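Local atomic coordinates of KmHsv2 (Kluyveromyces marxianus, PDB entry 3VU4), a protein that probably binds phosphoinositides as a seven-bladed beta-propeller of the PROPPIN family, and is related to the autophagy protein Atg18. Residues A[105-109]-A[139-145]; A[116-122]-A[136-140]; A[148-152]-A[162-166]; A[159-163]-A[188-194]. One frame throughout, in Å; residues are numbered along the deposited sequence.

Interaction 1: residues A[105-109]-A[139-145]; sequences DLFLS and FGGVCEF
The Phe107 ring lies with one face on the backbone of Glu144 and Phe145. Phe145 N stands 3.6 Å above the ring plane, over its centre, and Phe145 CB joins the same face in a CH-pi contact, 4.0 Å from the Phe107 ring centroid. Round the edge of that ring come Cys143 O and Cys143 SG; the sulfur lies in the ring plane, 5.2 Å from the centroid, a sulfur-aromatic contact made at the rim. With its CG anti to the backbone N (chi1 177°), the Phe145 side chain slides past Phe107 in the opposite direction, and its ring edge meets Ser109, Phe145 CE2 being 3.8 Å from Ser109 CB. Phe139 also offers an edge: its CE2 is 4.0 Å from Asp105 OD2, while one of its faces lies over the backbone N of Gly141. Asp105 is tied to the corner of the chain through water, which donates to Asp105 OD2 at 2.8 Å and to the carbonyl oxygen of Gly141. The two strands run almost in the same direction, 12° apart, with axes 7.6 Å from each other, too far for backbone pairing, and side chains fill the interval. This is the face-to-face packing of neighbouring blades in a beta-propeller, here between the first strands of two consecutive four-stranded sheets, on the inner side of the propeller.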
# COMPACT_ATOMS: atom_id res chain seq x y z
N ASP A 105 10.49 -3.59 -7.35
CA ASP A 105 9.49 -4.02 -6.38
C ASP A 105 9.98 -5.27 -5.64
O ASP A 105 10.75 -6.06 -6.19
CB ASP A 105 8.17 -4.31 -7.09
CG ASP A 105 7.61 -3.09 -7.79
OD1 ASP A 105 7.22 -2.12 -7.08
OD2 ASP A 105 7.57 -3.09 -9.04
N LEU A 106 9.52 -5.44 -4.40
CA LEU A 106 9.91 -6.58 -3.58
C LEU A 106 8.79 -6.93 -2.60
O LEU A 106 8.42 -6.11 -1.76
CB LEU A 106 11.19 -6.26 -2.82
CG LEU A 106 11.74 -7.37 -1.93
CD1 LEU A 106 11.98 -8.61 -2.77
CD2 LEU A 106 13.02 -6.93 -1.25
N PHE A 107 8.28 -8.16 -2.70
CA PHE A 107 7.20 -8.63 -1.82
C PHE A 107 7.55 -9.96 -1.15
O PHE A 107 8.28 -10.78 -1.70
CB PHE A 107 5.93 -8.80 -2.64
CG PHE A 107 5.46 -7.54 -3.30
CD1 PHE A 107 4.80 -6.56 -2.57
CD2 PHE A 107 5.66 -7.34 -4.66
CE1 PHE A 107 4.35 -5.39 -3.18
CE2 PHE A 107 5.21 -6.17 -5.28
CZ PHE A 107 4.55 -5.19 -4.54
N LEU A 108 7.02 -10.17 0.05
CA LEU A 108 7.28 -11.38 0.81
C LEU A 108 6.03 -12.04 1.39
O LEU A 108 5.10 -11.36 1.82
CB LEU A 108 8.23 -11.07 1.97
CG LEU A 108 9.58 -10.41 1.66
CD1 LEU A 108 10.17 -9.85 2.95
CD2 LEU A 108 10.51 -11.42 1.03
N SER A 109 6.02 -13.37 1.39
CA SER A 109 4.92 -14.15 1.96
C SER A 109 5.60 -15.40 2.52
O SER A 109 6.74 -15.69 2.16
CB SER A 109 3.89 -14.53 0.90
OG SER A 109 4.35 -15.55 0.04
N PHE A 139 6.29 -7.44 -17.24
CA PHE A 139 5.27 -6.46 -16.90
C PHE A 139 5.69 -5.06 -17.37
O PHE A 139 6.79 -4.88 -17.87
CB PHE A 139 5.02 -6.49 -15.39
CG PHE A 139 6.09 -5.82 -14.57
CD1 PHE A 139 7.44 -6.05 -14.83
CD2 PHE A 139 5.74 -4.96 -13.54
CE1 PHE A 139 8.42 -5.44 -14.06
CE2 PHE A 139 6.72 -4.33 -12.76
CZ PHE A 139 8.06 -4.57 -13.02
N GLY A 140 4.80 -4.08 -17.20
CA GLY A 140 5.10 -2.73 -17.65
C GLY A 140 5.45 -1.72 -16.58
O GLY A 140 5.25 -0.53 -16.79
N GLY A 141 5.96 -2.16 -15.44
CA GLY A 141 6.32 -1.22 -14.40
C GLY A 141 5.52 -1.25 -13.10
O GLY A 141 6.04 -0.88 -12.05
N VAL A 142 4.27 -1.68 -13.17
CA VAL A 142 3.43 -1.74 -11.98
C VAL A 142 3.12 -3.16 -11.54
O VAL A 142 2.75 -4.01 -12.34
CB VAL A 142 2.10 -1.02 -12.22
CG1 VAL A 142 1.27 -1.01 -10.95
CG2 VAL A 142 2.35 0.40 -12.72
N CYS A 143 3.26 -3.43 -10.25
CA CYS A 143 2.92 -4.75 -9.76
C CYS A 143 2.76 -4.77 -8.26
O CYS A 143 3.50 -4.12 -7.52
CB CYS A 143 3.98 -5.77 -10.19
SG CYS A 143 5.38 -5.93 -9.10
N GLU A 144 1.75 -5.50 -7.80
CA GLU A 144 1.50 -5.61 -6.38
C GLU A 144 1.24 -7.07 -6.08
O GLU A 144 0.69 -7.80 -6.90
CB GLU A 144 0.28 -4.78 -5.97
CG GLU A 144 0.33 -4.33 -4.51
CD GLU A 144 -1.02 -4.34 -3.83
OE1 GLU A 144 -2.03 -4.06 -4.51
OE2 GLU A 144 -1.07 -4.62 -2.62
N PHE A 145 1.67 -7.50 -4.91
CA PHE A 145 1.46 -8.86 -4.50
C PHE A 145 0.95 -8.85 -3.08
O PHE A 145 1.56 -8.24 -2.20
CB PHE A 145 2.75 -9.67 -4.55
CG PHE A 145 2.59 -11.07 -4.07
CD1 PHE A 145 1.85 -11.99 -4.81
CD2 PHE A 145 3.10 -11.46 -2.84
CE1 PHE A 145 1.63 -13.28 -4.34
CE2 PHE A 145 2.88 -12.75 -2.35
CZ PHE A 145 2.14 -13.66 -3.11
O HOH W 1 8.56 -1.34 -10.93

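Interaction 2: residues A[116-122]-A[136-140]; sequences SYGDVIS and DIRFG
Val120 faces Arg138 in the outer hairpin of a propeller blade, where strand 120-125 meets the outermost strand, 137-139, antiparallel. Val120 and Arg138 form a non-hydrogen-bonded pair; Ile121 and Ile137 are the hydrogen-bonded one, with Ile121 N to Ile137 O at 2.7 Å and Ile137 N to Ile121 O at 3.0 Å. Beyond them Phe139 N reaches Asp119 O from above the carbonyl plane, just before the chain turns its corner. The Phe139 ring folds back over this end of the hairpin, its CG set between the backbone N and the carbonyl carbon (chi1 76°). Ile121 CG1 lies over one face of it, 3.8 Å from the centroid, while Val120 N and Asp119 C come at the edge and Ser116 CB approaches CZ obliquely. A serine at Phe139 would probably leave Ile121 without the ring that covers its CG1 and CD1, opening a gap beside Ser116. On the face of Val120 the charges pair loosely: the Arg138 chain, bent at chi2 and chi3, brings its guanidinium under Asp119 OD1, and the salt bridge from Arg138 NH1 to Asp119 OD2 is a weak 3.3 Å bond. Asp136, which also has a salt bridge to Arg132, closes the other end. Tyr117 OH donates to Ser122 OG, which in turn donates to Asp136 OD1 at 2.7 Å from above the carboxylate plane.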
# COMPACT_ATOMS: atom_id res chain seq x y z
N SER A 116 10.92 -7.71 -8.71
CA SER A 116 10.88 -7.17 -10.07
C SER A 116 12.11 -6.32 -10.32
O SER A 116 12.66 -5.70 -9.41
CB SER A 116 9.61 -6.34 -10.32
OG SER A 116 9.68 -5.07 -9.69
N TYR A 117 12.55 -6.31 -11.57
CA TYR A 117 13.72 -5.56 -11.98
C TYR A 117 13.57 -5.39 -13.46
O TYR A 117 13.12 -6.31 -14.15
CB TYR A 117 14.99 -6.36 -11.67
CG TYR A 117 14.90 -7.81 -12.06
CD1 TYR A 117 14.18 -8.73 -11.29
CD2 TYR A 117 15.52 -8.28 -13.22
CE1 TYR A 117 14.09 -10.07 -11.65
CE2 TYR A 117 15.43 -9.62 -13.60
CZ TYR A 117 14.71 -10.51 -12.81
OH TYR A 117 14.60 -11.83 -13.19
N GLY A 118 13.96 -4.24 -13.98
CA GLY A 118 13.81 -4.02 -15.40
C GLY A 118 12.34 -4.22 -15.71
O GLY A 118 11.48 -3.59 -15.06
N ASP A 119 12.03 -5.09 -16.66
CA ASP A 119 10.64 -5.34 -17.00
C ASP A 119 10.27 -6.80 -16.77
O ASP A 119 9.50 -7.39 -17.52
CB ASP A 119 10.35 -4.93 -18.44
CG ASP A 119 11.14 -5.73 -19.44
OD1 ASP A 119 12.00 -6.53 -19.02
OD2 ASP A 119 10.90 -5.54 -20.66
N VAL A 120 10.82 -7.35 -15.69
CA VAL A 120 10.59 -8.74 -15.33
C VAL A 120 10.17 -8.90 -13.87
O VAL A 120 10.59 -8.13 -13.00
CB VAL A 120 11.88 -9.57 -15.56
CG1 VAL A 120 11.65 -11.02 -15.15
CG2 VAL A 120 12.31 -9.48 -17.01
N ILE A 121 9.33 -9.89 -13.60
CA ILE A 121 8.93 -10.18 -12.23
C ILE A 121 9.33 -11.63 -11.99
O ILE A 121 8.98 -12.51 -12.78
CB ILE A 121 7.40 -10.08 -12.01
CG1 ILE A 121 6.92 -8.65 -12.30
CG2 ILE A 121 7.06 -10.46 -10.58
CD1 ILE A 121 5.44 -8.45 -12.09
N SER A 122 10.09 -11.88 -10.93
CA SER A 122 10.53 -13.24 -10.61
C SER A 122 10.03 -13.68 -9.25
O SER A 122 10.09 -12.93 -8.28
CB SER A 122 12.06 -13.35 -10.64
OG SER A 122 12.56 -13.31 -11.97
N ASP A 136 9.56 -16.58 -15.34
CA ASP A 136 9.60 -15.13 -15.19
C ASP A 136 8.47 -14.51 -15.99
O ASP A 136 8.09 -15.02 -17.05
CB ASP A 136 10.94 -14.58 -15.66
CG ASP A 136 12.03 -14.79 -14.64
OD1 ASP A 136 11.71 -15.30 -13.54
OD2 ASP A 136 13.20 -14.43 -14.92
N ILE A 137 7.94 -13.41 -15.47
CA ILE A 137 6.85 -12.68 -16.10
C ILE A 137 7.33 -11.31 -16.56
O ILE A 137 8.20 -10.69 -15.94
CB ILE A 137 5.69 -12.53 -15.09
CG1 ILE A 137 5.12 -13.91 -14.77
CG2 ILE A 137 4.61 -11.60 -15.64
CD1 ILE A 137 4.22 -13.96 -13.55
N ARG A 138 6.76 -10.83 -17.66
CA ARG A 138 7.12 -9.52 -18.19
C ARG A 138 5.97 -8.55 -17.90
O ARG A 138 4.82 -8.80 -18.25
CB ARG A 138 7.36 -9.61 -19.70
CG ARG A 138 8.53 -10.51 -20.06
CD ARG A 138 9.87 -9.89 -19.65
NE ARG A 138 10.34 -8.95 -20.67
CZ ARG A 138 11.41 -9.17 -21.43
NH1 ARG A 138 11.77 -8.27 -22.34
NH2 ARG A 138 12.13 -10.28 -21.27
N PHE A 139 6.29 -7.44 -17.24
CA PHE A 139 5.27 -6.46 -16.90
C PHE A 139 5.69 -5.06 -17.37
O PHE A 139 6.79 -4.88 -17.87
CB PHE A 139 5.02 -6.49 -15.39
CG PHE A 139 6.09 -5.82 -14.57
CD1 PHE A 139 7.44 -6.05 -14.83
CD2 PHE A 139 5.74 -4.96 -13.54
CE1 PHE A 139 8.42 -5.44 -14.06
CE2 PHE A 139 6.72 -4.33 -12.76
CZ PHE A 139 8.06 -4.57 -13.02
N GLY A 140 4.80 -4.08 -17.20
CA GLY A 140 5.10 -2.73 -17.65
C GLY A 140 5.45 -1.72 -16.58
O GLY A 140 5.25 -0.53 -16.79

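Interaction 3: residues A[148-152]-A[162-166]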
# COMPACT_ATOMS: atom_id res chain seq x y z
N GLY A 148 -1.45 -13.98 -1.57
CA GLY A 148 -1.40 -14.95 -2.65
C GLY A 148 -1.82 -14.51 -4.05
O GLY A 148 -1.89 -15.33 -4.96
N LEU A 149 -2.10 -13.22 -4.24
CA LEU A 149 -2.52 -12.74 -5.55
C LEU A 149 -1.51 -11.76 -6.16
O LEU A 149 -1.04 -10.84 -5.49
CB LEU A 149 -3.89 -12.07 -5.41
CG LEU A 149 -4.83 -12.07 -6.61
CD1 LEU A 149 -5.12 -13.49 -7.03
CD2 LEU A 149 -6.13 -11.36 -6.23
N LEU A 150 -1.17 -11.96 -7.43
CA LEU A 150 -0.22 -11.09 -8.11
C LEU A 150 -0.93 -10.25 -9.17
O LEU A 150 -1.64 -10.80 -10.03
CB LEU A 150 0.88 -11.91 -8.78
CG LEU A 150 2.06 -11.14 -9.40
CD1 LEU A 150 2.98 -10.61 -8.29
CD2 LEU A 150 2.85 -12.06 -10.35
N VAL A 151 -0.75 -8.94 -9.10
CA VAL A 151 -1.35 -8.02 -10.07
C VAL A 151 -0.20 -7.26 -10.71
O VAL A 151 0.64 -6.69 -10.02
CB VAL A 151 -2.29 -7.00 -9.40
CG1 VAL A 151 -2.89 -6.08 -10.45
CG2 VAL A 151 -3.40 -7.72 -8.64
N TYR A 152 -0.14 -7.26 -12.04
CA TYR A 152 0.92 -6.55 -12.73
C TYR A 152 0.49 -5.89 -14.02
O TYR A 152 -0.42 -6.34 -14.70
CB TYR A 152 2.11 -7.48 -13.00
CG TYR A 152 1.81 -8.68 -13.87
CD1 TYR A 152 1.33 -9.87 -13.31
CD2 TYR A 152 1.99 -8.63 -15.25
CE1 TYR A 152 1.04 -10.97 -14.11
CE2 TYR A 152 1.71 -9.72 -16.05
CZ TYR A 152 1.23 -10.89 -15.48
OH TYR A 152 0.93 -11.96 -16.29
N HIS A 162 -2.97 -7.60 -15.21
CA HIS A 162 -3.19 -9.04 -15.20
C HIS A 162 -3.21 -9.48 -13.74
O HIS A 162 -2.35 -9.07 -12.96
CB HIS A 162 -2.03 -9.76 -15.92
CG HIS A 162 -1.91 -9.40 -17.37
ND1 HIS A 162 -2.48 -10.16 -18.38
CD2 HIS A 162 -1.31 -8.35 -17.99
CE1 HIS A 162 -2.23 -9.59 -19.55
NE2 HIS A 162 -1.53 -8.49 -19.34
N ILE A 163 -4.20 -10.29 -13.37
CA ILE A 163 -4.30 -10.78 -12.00
C ILE A 163 -4.07 -12.28 -12.03
O ILE A 163 -4.72 -13.00 -12.80
CB ILE A 163 -5.71 -10.51 -11.40
CG1 ILE A 163 -6.01 -9.02 -11.42
CG2 ILE A 163 -5.78 -11.06 -9.97
CD1 ILE A 163 -7.41 -8.68 -10.97
N THR A 164 -3.15 -12.77 -11.22
CA THR A 164 -2.88 -14.20 -11.21
C THR A 164 -2.68 -14.75 -9.81
O THR A 164 -2.09 -14.09 -8.96
CB THR A 164 -1.65 -14.55 -12.09
OG1 THR A 164 -1.40 -15.95 -12.02
CG2 THR A 164 -0.42 -13.80 -11.62
N LYS A 165 -3.19 -15.95 -9.58
CA LYS A 165 -3.07 -16.58 -8.27
C LYS A 165 -1.74 -17.30 -8.17
O LYS A 165 -1.25 -17.87 -9.14
CB LYS A 165 -4.21 -17.59 -8.06
CG LYS A 165 -5.60 -17.03 -8.32
CD LYS A 165 -6.66 -18.13 -8.24
CE LYS A 165 -8.05 -17.62 -8.61
NZ LYS A 165 -9.05 -18.73 -8.66
N LEU A 166 -1.14 -17.27 -6.99
CA LEU A 166 0.13 -17.94 -6.80
C LEU A 166 -0.05 -19.08 -5.81
O LEU A 166 -0.06 -18.88 -4.59
CB LEU A 166 1.18 -16.96 -6.28
CG LEU A 166 2.43 -16.82 -7.15
CD1 LEU A 166 2.03 -16.42 -8.56
CD2 LEU A 166 3.36 -15.79 -6.55
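Tyr152 and His162 pack closely at one end of this strand pair, the face of the tyrosine ring against the CB of the histidine. His162 CB sits 3.8 Å from the Tyr152 ring centroid, whereas the two rings, although only 17° from parallel, are slid apart and barely overlap. Tyr152 CG occupies the position between backbone N and carbonyl carbon (chi1 60°), which swings the ring across toward the neighbouring strand, where its edge also meets Thr164 CG2. On the face of the sheet that carries Tyr152, Leu150 lies alongside Thr164, pointing the same way, with Leu150 CB 3.7 Å from Thr164 CG2; Ile137 and Phe139 of the preceding blade pack against this face. The other face holds Val151 and Ile163 side by side, both buried, and next to them Leu149 CG is 3.6 Å from Ile163 CG2. Toward the surface the packing thins: exposed Lys165 runs out extended beyond CG, and its contact is at the base of the chain, where its CG is 3.8 Å from Leu149 CD1. His162, packed through its CB, is partly exposed, its NE2 hydrogen-bonded to Asn154. Paired backbone bonds at Leu150-Thr164 and Tyr152-His162 hold the strands, and Leu166 N adds a last one to Gly148 O at 2.9 Å. It is a regular antiparallel hairpin, formed by the two middle strands of a four-stranded propeller blade, with each face turned to an adjacent blade.

Interaction 4: residues A[159-163]-A[188-194]. With SO4 (sulfate ion), chain E.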
# COMPACT_ATOMS: atom_id res chain seq x y z
N GLY A 159 -1.97 0.54 -19.53
CA GLY A 159 -3.23 0.78 -18.85
C GLY A 159 -3.97 -0.52 -18.57
O GLY A 159 -5.10 -0.50 -18.08
N GLN A 160 -3.32 -1.65 -18.85
CA GLN A 160 -3.91 -2.96 -18.65
C GLN A 160 -3.22 -3.79 -17.57
O GLN A 160 -1.99 -3.83 -17.52
CB GLN A 160 -3.88 -3.73 -19.97
CG GLN A 160 -4.38 -5.16 -19.87
CD GLN A 160 -4.25 -5.91 -21.18
OE1 GLN A 160 -3.68 -7.00 -21.23
NE2 GLN A 160 -4.79 -5.33 -22.24
N ILE A 161 -3.99 -4.44 -16.70
CA ILE A 161 -3.39 -5.28 -15.66
C ILE A 161 -3.81 -6.74 -15.76
O ILE A 161 -4.86 -7.06 -16.31
CB ILE A 161 -3.71 -4.78 -14.23
CG1 ILE A 161 -5.22 -4.71 -14.01
CG2 ILE A 161 -3.05 -3.46 -13.98
CD1 ILE A 161 -5.60 -4.38 -12.58
N HIS A 162 -2.97 -7.60 -15.21
CA HIS A 162 -3.19 -9.04 -15.20
C HIS A 162 -3.21 -9.48 -13.74
O HIS A 162 -2.35 -9.07 -12.96
CB HIS A 162 -2.03 -9.76 -15.92
CG HIS A 162 -1.91 -9.40 -17.37
ND1 HIS A 162 -2.48 -10.16 -18.38
CD2 HIS A 162 -1.31 -8.35 -17.99
CE1 HIS A 162 -2.23 -9.59 -19.55
NE2 HIS A 162 -1.53 -8.49 -19.34
N ILE A 163 -4.20 -10.29 -13.37
CA ILE A 163 -4.30 -10.78 -12.00
C ILE A 163 -4.07 -12.28 -12.03
O ILE A 163 -4.72 -13.00 -12.80
CB ILE A 163 -5.71 -10.51 -11.40
CG1 ILE A 163 -6.01 -9.02 -11.42
CG2 ILE A 163 -5.78 -11.06 -9.97
CD1 ILE A 163 -7.41 -8.68 -10.97
N GLY A 188 -6.02 -16.72 -14.75
CA GLY A 188 -5.52 -15.38 -15.00
C GLY A 188 -6.58 -14.43 -15.51
O GLY A 188 -7.14 -14.63 -16.59
N VAL A 189 -6.85 -13.38 -14.74
CA VAL A 189 -7.83 -12.37 -15.11
C VAL A 189 -7.09 -11.19 -15.71
O VAL A 189 -6.07 -10.75 -15.20
CB VAL A 189 -8.63 -11.90 -13.90
CG1 VAL A 189 -9.54 -10.75 -14.31
CG2 VAL A 189 -9.44 -13.05 -13.34
N LEU A 190 -7.64 -10.66 -16.80
CA LEU A 190 -7.03 -9.55 -17.51
C LEU A 190 -7.99 -8.37 -17.54
O LEU A 190 -9.13 -8.51 -17.95
CB LEU A 190 -6.69 -10.01 -18.92
CG LEU A 190 -6.11 -9.06 -19.96
CD1 LEU A 190 -5.56 -9.89 -21.11
CD2 LEU A 190 -7.19 -8.09 -20.43
N ILE A 191 -7.52 -7.20 -17.10
CA ILE A 191 -8.39 -6.02 -17.08
C ILE A 191 -7.80 -4.80 -17.76
O ILE A 191 -6.70 -4.36 -17.44
CB ILE A 191 -8.73 -5.60 -15.64
CG1 ILE A 191 -9.15 -6.80 -14.82
CG2 ILE A 191 -9.85 -4.57 -15.67
CD1 ILE A 191 -9.17 -6.54 -13.33
N LYS A 192 -8.55 -4.24 -18.70
CA LYS A 192 -8.12 -3.03 -19.37
C LYS A 192 -8.66 -1.87 -18.53
O LYS A 192 -9.61 -1.19 -18.92
CB LYS A 192 -8.71 -2.96 -20.77
CG LYS A 192 -8.12 -3.96 -21.72
CD LYS A 192 -8.54 -3.62 -23.12
CE LYS A 192 -7.85 -4.50 -24.14
NZ LYS A 192 -8.34 -4.13 -25.50
N ALA A 193 -8.02 -1.67 -17.37
CA ALA A 193 -8.40 -0.64 -16.40
C ALA A 193 -8.38 0.81 -16.89
O ALA A 193 -9.35 1.53 -16.67
CB ALA A 193 -7.53 -0.77 -15.16
N HIS A 194 -7.30 1.24 -17.53
CA HIS A 194 -7.24 2.63 -18.00
C HIS A 194 -6.70 2.79 -19.40
O HIS A 194 -6.09 1.88 -19.95
CB HIS A 194 -6.38 3.46 -17.06
CG HIS A 194 -6.86 3.48 -15.64
ND1 HIS A 194 -7.58 4.53 -15.12
CD2 HIS A 194 -6.73 2.57 -14.64
CE1 HIS A 194 -7.87 4.27 -13.85
NE2 HIS A 194 -7.37 3.09 -13.54
S SO4 E . -8.16 6.84 -17.92
O1 SO4 E . -8.83 5.55 -18.19
O2 SO4 E . -8.41 7.21 -16.51
O3 SO4 E . -6.71 6.73 -18.13
O4 SO4 E . -8.70 7.86 -18.83
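Gln160 crosses Leu190 obliquely at the outer edge of a propeller blade, where 161-165 pairs antiparallel with the outermost strand, 189-191. CG anti to the backbone N (chi1 176°) and an extended chain carry the Gln160 amide across the neighbouring strand: OE1 comes to 3.4 Å from Leu190 CG, and NE2 rests against the aliphatic part of Lys192, 3.6 Å from its CG. An alanine at Gln160 would probably leave Leu190 and the Lys192 methylenes without the amide they pack on, freeing the lysine chain to swing. His162 and Leu190 lie side by side, pointing the same way, with His162 CE1 3.7 Å from Leu190 CD1. On the opposite face Ile161 and Ile191 run alongside each other, while Ile163 crosses Ile191 so that their CD1 methyls meet at 3.6 Å. Backbone bonds join Ile161 with Ile191 and Ile163 with Val189; past the strand His194 N reaches a lone pair of Gly159 O at 2.9 Å. The His194 ring turns its edge to a sulfate, probably from the crystallisation liquor, also held by Arg221 and Ser214; such a pocket may suit a phosphate group. With NE2 bonded to Thr212, His194 ND1 donates almost straight, at 175°, to sulfate O2 3.1 Å away.

All four contacts are partly buried. Interaction 1, the innermost, lies between blades and rests on one ring face, ring edges, a sulfur and a water in place of backbone bonds; the others are antiparallel strand pairs within a blade. Interactions 2 and 4 lie farther out, each centre about 19 Å from the chain's centre. Interactions 3 and 4 share His162 and Ile163 on strand 161-165. Phe139 belongs to interactions 1 and 2, and Tyr152 of interaction 3 packs on it, Ile121 and Ile137, so the blades meet there too. Charged groups mark outer edges and turns: Asp119 in a turn with Arg138 on the outermost strand in interaction 2, Lys192 and the sulfate just past the outermost strand in interaction 4.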